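Long-range contact in leucine aminopeptidase 1 (Caenorhabditis elegans, PDB 2HC9), which releases N-terminal amino acids, preferably leucine, from peptides as a two-zinc aminopeptidase of the M17 family and probably serves in digestion: residues A[337-349]-A[437-451]. The protein carries 1 engineered substitution. Numbering follows the deposited sequence.
Sequences GRLILADGVFYAK and AGLLIGAHIGFGEGL. Engineered in segment 437-451: Leu440 (natural residue Phe). With BCT (bicarbonate ion), chain D.
The Arg338 guanidinium carries the methyl of Ala437 over one face, with CB 3.5 Å from CZ, while bicarbonate lies at its edge, O2 in the plane. NH2 gives O2 a nearly straight bond (171°), and O3 takes hydrogen bonds from both NE and the backbone N of Arg338. Gly337 N binds O1, so the first turn of helix 337-349 shares the anion with the side chain. CG of Arg338 stands between backbone N and carbonyl carbon (chi1 65°) and the chain bends at chi3, which turns the guanidinium back to the anion; NH1 hydrogen-bonds to Asn423 O. A methionine in its place would probably leave bicarbonate O2 and O3 without the NH2 and NE donors, and Ala437 CB without the flat group it covers. The Phe346 ring meets His444 O at its edge, CD1 to O 3.2 Å. His444 brings CD2 obliquely to Ala342 CB, 3.6 Å away; Leu440 O and Ile441 O lie at its ring edge, in plane, and ND1 hydrogen-bonds with Ser324 OG.

Helices 337-349 and 437-442 cross at -35°, axes 8.3 Å apart at closest approach. Ile441 is a knob among Arg338, Leu341, Ala342 and Val345, its CD1 3.7 Å from Leu341 CD1. The engineered Leu440 lays CD1 against Arg338 CG. In the turns beyond, Ile445 CD1 lies against Val345 CG1. Extended Lys349 runs past Leu451 CD2, and NZ reaches Ile445 O and Glu449 O through one water.

Apolar packing and a water link thus join the segments within the catalytic domain, while direct polar bonds go to outside partners and the bicarbonate, held by Arg338, a predicted active-site residue, near the zinc site.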
loop_
_atom_site.group_PDB
_atom_site.type_symbol
_atom_site.label_atom_id
_atom_site.label_comp_id
_atom_site.label_asym_id
_atom_site.label_seq_id
_atom_site.Cartn_x
_atom_site.Cartn_y
_atom_site.Cartn_z
ATOM N N GLY A 337 -0.938 15.432 20.576
ATOM C CA GLY A 337 -1.960 16.176 21.322
ATOM C C GLY A 337 -2.129 15.657 22.745
ATOM O O GLY A 337 -2.233 16.427 23.694
ATOM N N ARG A 338 -2.112 14.344 22.898
ATOM C CA ARG A 338 -2.335 13.756 24.206
ATOM C C ARG A 338 -1.161 14.046 25.160
ATOM O O ARG A 338 -1.371 14.189 26.370
ATOM C CB ARG A 338 -2.611 12.248 24.083
ATOM C CG ARG A 338 -1.396 11.434 23.543
ATOM C CD ARG A 338 -1.850 10.018 23.093
ATOM N NE ARG A 338 -2.551 10.090 21.807
ATOM C CZ ARG A 338 -2.934 9.014 21.116
ATOM N NH1 ARG A 338 -2.656 7.787 21.589
ATOM N NH2 ARG A 338 -3.558 9.164 19.949
ATOM N N LEU A 339 0.051 14.181 24.616
ATOM C CA LEU A 339 1.239 14.541 25.427
ATOM C C LEU A 339 1.065 15.964 25.962
ATOM O O LEU A 339 1.243 16.224 27.147
ATOM C CB LEU A 339 2.518 14.489 24.572
ATOM C CG LEU A 339 2.927 13.063 24.094
ATOM C CD1 LEU A 339 4.139 13.139 23.171
ATOM C CD2 LEU A 339 3.226 12.149 25.296
ATOM N N ILE A 340 0.717 16.894 25.078
ATOM C CA ILE A 340 0.632 18.279 25.533
ATOM C C ILE A 340 -0.529 18.466 26.513
ATOM O O ILE A 340 -0.413 19.242 27.481
ATOM C CB ILE A 340 0.635 19.303 24.369
ATOM C CG1 ILE A 340 -0.713 19.317 23.618
ATOM C CG2 ILE A 340 1.818 19.010 23.394
ATOM C CD1 ILE A 340 -0.805 20.395 22.482
ATOM N N LEU A 341 -1.645 17.767 26.261
ATOM C CA LEU A 341 -2.796 17.841 27.142
ATOM C C LEU A 341 -2.541 17.182 28.490
ATOM O O LEU A 341 -3.106 17.617 29.469
ATOM C CB LEU A 341 -4.050 17.238 26.498
ATOM C CG LEU A 341 -4.604 18.011 25.286
ATOM C CD1 LEU A 341 -5.547 17.110 24.501
ATOM C CD2 LEU A 341 -5.333 19.314 25.715
ATOM N N ALA A 342 -1.708 16.135 28.537
ATOM C CA ALA A 342 -1.333 15.534 29.830
ATOM C C ALA A 342 -0.708 16.608 30.752
ATOM O O ALA A 342 -0.974 16.654 31.969
ATOM C CB ALA A 342 -0.308 14.371 29.607
ATOM N N ASP A 343 0.122 17.480 30.180
ATOM C CA ASP A 343 0.677 18.580 30.983
ATOM C C ASP A 343 -0.399 19.612 31.361
ATOM O O ASP A 343 -0.431 20.104 32.495
ATOM C CB ASP A 343 1.786 19.285 30.208
ATOM C CG ASP A 343 3.087 18.481 30.153
ATOM O OD1 ASP A 343 3.195 17.406 30.803
ATOM O OD2 ASP A 343 4.000 18.956 29.440
ATOM N N GLY A 344 -1.264 19.951 30.404
ATOM C CA GLY A 344 -2.283 20.998 30.654
ATOM C C GLY A 344 -3.258 20.584 31.747
ATOM O O GLY A 344 -3.611 21.389 32.628
ATOM N N VAL A 345 -3.671 19.320 31.719
ATOM C CA VAL A 345 -4.618 18.811 32.693
ATOM C C VAL A 345 -3.952 18.654 34.087
ATOM O O VAL A 345 -4.545 18.970 35.125
ATOM C CB VAL A 345 -5.257 17.498 32.157
ATOM C CG1 VAL A 345 -5.979 16.785 33.220
ATOM C CG2 VAL A 345 -6.227 17.791 31.002
ATOM N N PHE A 346 -2.710 18.193 34.106
ATOM C CA PHE A 346 -1.973 18.149 35.366
ATOM C C PHE A 346 -1.792 19.547 35.981
ATOM O O PHE A 346 -2.025 19.771 37.176
ATOM C CB PHE A 346 -0.608 17.475 35.211
ATOM C CG PHE A 346 0.107 17.311 36.521
ATOM C CD1 PHE A 346 -0.224 16.247 37.371
ATOM C CD2 PHE A 346 1.077 18.231 36.928
ATOM C CE1 PHE A 346 0.441 16.099 38.613
ATOM C CE2 PHE A 346 1.715 18.114 38.166
ATOM C CZ PHE A 346 1.405 17.028 39.006
ATOM N N TYR A 347 -1.401 20.494 35.158
ATOM C CA TYR A 347 -1.322 21.882 35.614
ATOM C C TYR A 347 -2.644 22.379 36.196
ATOM O O TYR A 347 -2.656 23.013 37.272
ATOM C CB TYR A 347 -0.879 22.794 34.467
ATOM C CG TYR A 347 -0.616 24.229 34.888
ATOM C CD1 TYR A 347 0.659 24.630 35.269
ATOM C CD2 TYR A 347 -1.651 25.176 34.910
ATOM C CE1 TYR A 347 0.922 25.967 35.627
ATOM C CE2 TYR A 347 -1.396 26.504 35.275
ATOM C CZ TYR A 347 -0.124 26.883 35.618
ATOM O OH TYR A 347 0.105 28.201 35.965
ATOM N N ALA A 348 -3.750 22.120 35.495
ATOM C CA ALA A 348 -5.063 22.560 35.961
ATOM C C ALA A 348 -5.374 21.965 37.322
ATOM O O ALA A 348 -5.894 22.666 38.190
ATOM C CB ALA A 348 -6.166 22.179 34.957
ATOM N N LYS A 349 -5.050 20.687 37.515
ATOM C CA LYS A 349 -5.300 20.036 38.813
ATOM C C LYS A 349 -4.382 20.586 39.891
ATOM O O LYS A 349 -4.850 21.035 40.919
ATOM C CB LYS A 349 -5.116 18.507 38.740
ATOM C CG LYS A 349 -5.386 17.835 40.097
ATOM C CD LYS A 349 -5.160 16.330 40.044
ATOM C CE LYS A 349 -5.489 15.719 41.428
ATOM N NZ LYS A 349 -5.245 14.277 41.444
ATOM N N ALA A 437 -6.405 7.014 23.631
ATOM C CA ALA A 437 -5.785 8.329 23.487
ATOM C C ALA A 437 -6.161 9.221 24.673
ATOM O O ALA A 437 -5.313 9.902 25.237
ATOM C CB ALA A 437 -6.250 8.985 22.149
ATOM N N GLY A 438 -7.430 9.221 25.063
ATOM C CA GLY A 438 -7.839 10.011 26.228
ATOM C C GLY A 438 -7.239 9.515 27.532
ATOM O O GLY A 438 -6.909 10.306 28.416
ATOM N N LEU A 439 -7.069 8.192 27.651
ATOM C CA LEU A 439 -6.511 7.600 28.879
ATOM C C LEU A 439 -5.052 7.964 29.072
ATOM O O LEU A 439 -4.585 8.033 30.205
ATOM C CB LEU A 439 -6.662 6.065 28.864
ATOM C CG LEU A 439 -8.106 5.557 29.025
ATOM C CD1 LEU A 439 -8.107 4.014 28.829
ATOM C CD2 LEU A 439 -8.659 5.955 30.388
ATOM N N LEU A 440 -4.320 8.205 27.980
ATOM C CA LEU A 440 -2.943 8.686 28.137
ATOM C C LEU A 440 -2.980 10.028 28.891
ATOM O O LEU A 440 -2.201 10.236 29.814
ATOM C CB LEU A 440 -2.246 8.871 26.770
ATOM C CG LEU A 440 -0.804 9.401 26.765
ATOM C CD1 LEU A 440 -0.624 10.925 27.063
ATOM C CD2 LEU A 440 0.170 8.486 27.597
ATOM N N ILE A 441 -3.893 10.917 28.497
ATOM C CA ILE A 441 -4.055 12.204 29.196
ATOM C C ILE A 441 -4.403 11.966 30.672
ATOM O O ILE A 441 -3.724 12.483 31.590
ATOM C CB ILE A 441 -5.177 13.058 28.536
ATOM C CG1 ILE A 441 -4.829 13.389 27.073
ATOM C CG2 ILE A 441 -5.397 14.351 29.333
ATOM C CD1 ILE A 441 -6.035 13.872 26.250
ATOM N N GLY A 442 -5.445 11.181 30.908
ATOM C CA GLY A 442 -5.928 10.969 32.281
ATOM C C GLY A 442 -4.964 10.236 33.193
ATOM O O GLY A 442 -5.031 10.377 34.411
ATOM N N ALA A 443 -4.054 9.457 32.615
ATOM C CA ALA A 443 -3.067 8.718 33.408
ATOM C C ALA A 443 -2.171 9.640 34.251
ATOM O O ALA A 443 -1.504 9.192 35.174
ATOM C CB ALA A 443 -2.199 7.818 32.481
ATOM N N HIS A 444 -2.150 10.928 33.920
ATOM C CA HIS A 444 -1.302 11.888 34.622
ATOM C C HIS A 444 -2.049 12.649 35.715
ATOM O O HIS A 444 -1.437 13.416 36.478
ATOM C CB HIS A 444 -0.647 12.827 33.596
ATOM C CG HIS A 444 0.300 12.085 32.698
ATOM N ND1 HIS A 444 1.607 11.837 33.056
ATOM C CD2 HIS A 444 0.073 11.363 31.575
ATOM C CE1 HIS A 444 2.169 11.057 32.148
ATOM N NE2 HIS A 444 1.258 10.749 31.239
ATOM N N ILE A 445 -3.354 12.386 35.813
ATOM C CA ILE A 445 -4.175 12.846 36.949
ATOM C C ILE A 445 -5.035 11.727 37.580
ATOM O O ILE A 445 -6.170 11.966 37.987
ATOM C CB ILE A 445 -5.058 14.071 36.541
ATOM C CG1 ILE A 445 -5.923 13.757 35.300
ATOM C CG2 ILE A 445 -4.181 15.331 36.303
ATOM C CD1 ILE A 445 -7.246 14.583 35.292
ATOM N N GLY A 446 -4.494 10.505 37.652
ATOM C CA GLY A 446 -5.195 9.394 38.300
ATOM C C GLY A 446 -6.550 9.130 37.689
ATOM O O GLY A 446 -7.493 8.735 38.385
ATOM N N PHE A 447 -6.657 9.387 36.387
ATOM C CA PHE A 447 -7.902 9.204 35.634
ATOM C C PHE A 447 -9.070 10.015 36.209
ATOM O O PHE A 447 -10.228 9.634 36.057
ATOM C CB PHE A 447 -8.246 7.717 35.461
ATOM C CG PHE A 447 -7.126 6.925 34.854
ATOM C CD1 PHE A 447 -6.812 7.075 33.497
ATOM C CD2 PHE A 447 -6.369 6.049 35.635
ATOM C CE1 PHE A 447 -5.713 6.351 32.927
ATOM C CE2 PHE A 447 -5.281 5.327 35.071
ATOM C CZ PHE A 447 -4.970 5.484 33.723
ATOM N N GLY A 448 -8.752 11.140 36.861
ATOM C CA GLY A 448 -9.801 12.035 37.394
ATOM C C GLY A 448 -10.130 11.779 38.863
ATOM O O GLY A 448 -11.062 12.379 39.401
ATOM N N GLU A 449 -9.403 10.864 39.506
ATOM C CA GLU A 449 -9.741 10.444 40.890
ATOM C C GLU A 449 -9.892 11.678 41.796
ATOM O O GLU A 449 -9.037 12.573 41.796
ATOM C CB GLU A 449 -8.645 9.525 41.469
ATOM C CG GLU A 449 -7.257 10.176 41.488
ATOM C CD GLU A 449 -6.162 9.339 42.166
ATOM O OE1 GLU A 449 -6.486 8.304 42.793
ATOM O OE2 GLU A 449 -4.969 9.729 42.062
ATOM N N GLY A 450 -10.982 11.722 42.564
ATOM C CA GLY A 450 -11.220 12.834 43.494
ATOM C C GLY A 450 -11.801 14.117 42.900
ATOM O O GLY A 450 -12.076 15.077 43.632
ATOM N N LEU A 451 -11.979 14.157 41.577
ATOM C CA LEU A 451 -12.507 15.348 40.906
ATOM C C LEU A 451 -13.344 14.924 39.709
ATOM O O LEU A 451 -13.634 13.740 39.553
ATOM C CB LEU A 451 -11.377 16.322 40.493
ATOM C CG LEU A 451 -10.147 15.819 39.700
ATOM C CD1 LEU A 451 -10.432 15.628 38.197
ATOM C CD2 LEU A 451 -9.028 16.811 39.879
HETATM C C BCT D . -3.031 12.902 19.477
HETATM O O1 BCT D . -2.773 13.988 18.946
HETATM O O2 BCT D . -3.818 12.085 18.958
HETATM O O3 BCT D . -2.429 12.592 20.594
HETATM O O HOH W 1 -7.442 13.600 39.798
#